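Long-range contact in M32 carboxypeptidase (Chitinophagaceae bacterium, PDB 7A03), which probably removes residues from the C-terminal end of peptides as a metal-dependent carboxypeptidase of the M32 family: residues A[85-90]-A[283-288]. Sequence-based numbering, arbitrary orientation.
Sequences QKNIAL and YGLPCG
The amide group of N87 reaches from one face of its helix into the backbone of the 283-288 loop, where its OD1 accepts a hydrogen bond from the N of C287 at 2.9 Å. The N-H comes nearly head-on, with a C=O...N angle of 158° in the plane of the carbonyl. The same oxygen lies 3.2 Å from CD of P286, so the proline ring brushes the amide beside the bond. Further round the ring, CB and CG of P286 meet L90, whose CB sits 3.7 Å from CB of P286 and whose CD1 also touches it; CG of P286 also lies 3.6 Å from the backbone O of N87. At the other end of the amide, ND2 of N87 passes 3.7 Å from CD1 of L285, the two side chains crossing at about a right angle. SG of C287 extends back toward the helix and lies 4.0 Å from CG of K86, a loose contact. N87 holds CG anti to its carbonyl carbon (chi1 -80°), which carries the amide toward the loop. ND2 gives hydrogen bonds to Q282 OE1 and to Y11 OH, so both ends of this buried amide are engaged, which probably fixes its turn. A leucine here would probably leave the N-H of C287 without its acceptor and Q282 and Y11 without their donor. N of G288 bonds to O of L285 at 2.7 Å, closing a 3-10 turn that includes P286 and C287 and so presents the C287 N-H to N87. The contact joins helix 82-100, beside Y14 and M18 of helix 9-37, to the loop before helix 293-307 that follows helix 258-277, whose HExxH sequence is probably the family's metal-binding motif, though no metal is bound to its histidines here.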
loop_
_atom_site.group_PDB
_atom_site.type_symbol
_atom_site.label_atom_id
_atom_site.label_comp_id
_atom_site.label_asym_id
_atom_site.label_seq_id
_atom_site.Cartn_x
_atom_site.Cartn_y
_atom_site.Cartn_z
ATOM N N GLN A 85 -25.212 2.034 12.308
ATOM C CA GLN A 85 -24.555 2.291 13.583
ATOM C C GLN A 85 -23.044 2.294 13.429
ATOM O O GLN A 85 -22.355 3.130 14.029
ATOM C CB GLN A 85 -24.975 1.241 14.608
ATOM C CG GLN A 85 -26.384 1.421 15.141
ATOM C CD GLN A 85 -26.633 0.566 16.375
ATOM O OE1 GLN A 85 -25.701 0.239 17.112
ATOM N NE2 GLN A 85 -27.886 0.190 16.598
ATOM N N LYS A 86 -22.509 1.371 12.627
ATOM C CA LYS A 86 -21.069 1.350 12.408
ATOM C C LYS A 86 -20.609 2.610 11.682
ATOM O O LYS A 86 -19.571 3.189 12.030
ATOM C CB LYS A 86 -20.671 0.086 11.634
ATOM C CG LYS A 86 -19.162 -0.061 11.397
ATOM C CD LYS A 86 -18.432 -0.393 12.689
ATOM C CE LYS A 86 -18.939 -1.705 13.293
ATOM N NZ LYS A 86 -18.167 -2.106 14.495
ATOM N N ASN A 87 -21.351 3.030 10.654
ATOM C CA ASN A 87 -21.052 4.285 9.961
ATOM C C ASN A 87 -20.992 5.455 10.923
ATOM O O ASN A 87 -20.032 6.236 10.909
ATOM C CB ASN A 87 -22.099 4.542 8.880
ATOM C CG ASN A 87 -21.835 3.745 7.620
ATOM O OD1 ASN A 87 -20.691 3.382 7.337
ATOM N ND2 ASN A 87 -22.882 3.492 6.840
ATOM N N ILE A 88 -22.013 5.588 11.775
ATOM C CA ILE A 88 -22.038 6.684 12.744
ATOM C C ILE A 88 -20.831 6.602 13.677
ATOM O O ILE A 88 -20.159 7.609 13.934
ATOM C CB ILE A 88 -23.368 6.693 13.522
ATOM C CG1 ILE A 88 -24.547 6.926 12.573
ATOM C CG2 ILE A 88 -23.349 7.762 14.614
ATOM C CD1 ILE A 88 -24.459 8.211 11.787
ATOM N N ALA A 89 -20.533 5.405 14.201
ATOM C CA ALA A 89 -19.437 5.269 15.165
ATOM C C ALA A 89 -18.090 5.608 14.530
ATOM O O ALA A 89 -17.266 6.329 15.122
ATOM C CB ALA A 89 -19.423 3.856 15.754
ATOM N N LEU A 90 -17.846 5.093 13.325
ATOM C CA LEU A 90 -16.569 5.338 12.665
ATOM C C LEU A 90 -16.445 6.795 12.254
ATOM O O LEU A 90 -15.374 7.398 12.394
ATOM C CB LEU A 90 -16.406 4.412 11.459
ATOM C CG LEU A 90 -16.156 2.952 11.845
ATOM C CD1 LEU A 90 -16.060 2.077 10.605
ATOM C CD2 LEU A 90 -14.899 2.847 12.686
ATOM N N TYR A 283 -21.416 5.017 -0.707
ATOM C CA TYR A 283 -20.540 6.085 -1.165
ATOM C C TYR A 283 -20.419 7.175 -0.104
ATOM O O TYR A 283 -21.425 7.666 0.412
ATOM C CB TYR A 283 -21.176 6.670 -2.420
ATOM C CG TYR A 283 -20.518 7.918 -2.971
ATOM C CD1 TYR A 283 -19.409 7.824 -3.792
ATOM C CD2 TYR A 283 -21.018 9.192 -2.679
ATOM C CE1 TYR A 283 -18.809 8.952 -4.322
ATOM C CE2 TYR A 283 -20.420 10.320 -3.209
ATOM C CZ TYR A 283 -19.320 10.194 -4.020
ATOM O OH TYR A 283 -18.734 11.316 -4.545
ATOM N N GLY A 284 -19.184 7.534 0.237
ATOM C CA GLY A 284 -18.949 8.582 1.211
ATOM C C GLY A 284 -18.988 8.156 2.661
ATOM O O GLY A 284 -18.671 8.971 3.535
ATOM N N LEU A 285 -19.339 6.907 2.956
ATOM C CA LEU A 285 -19.539 6.435 4.320
ATOM C C LEU A 285 -18.485 5.397 4.670
ATOM O O LEU A 285 -17.923 4.744 3.783
ATOM C CB LEU A 285 -20.930 5.802 4.461
ATOM C CG LEU A 285 -22.082 6.592 3.833
ATOM C CD1 LEU A 285 -23.417 5.890 4.062
ATOM C CD2 LEU A 285 -22.151 7.985 4.435
ATOM N N PRO A 286 -18.200 5.206 5.964
ATOM C CA PRO A 286 -17.129 4.264 6.327
ATOM C C PRO A 286 -17.325 2.868 5.764
ATOM O O PRO A 286 -16.353 2.239 5.332
ATOM C CB PRO A 286 -17.125 4.303 7.865
ATOM C CG PRO A 286 -17.662 5.688 8.191
ATOM C CD PRO A 286 -18.720 5.930 7.136
ATOM N N CYS A 287 -18.564 2.380 5.713
ATOM C CA CYS A 287 -18.805 1.062 5.143
ATOM C C CYS A 287 -18.762 1.055 3.615
ATOM O O CYS A 287 -19.006 0.009 3.016
ATOM C CB CYS A 287 -20.073 0.422 5.721
ATOM S SG CYS A 287 -19.930 0.080 7.503
ATOM N N GLY A 288 -18.423 2.177 2.974
ATOM C CA GLY A 288 -18.124 2.202 1.555
ATOM C C GLY A 288 -16.679 2.500 1.212
ATOM O O GLY A 288 -16.379 2.750 0.039
#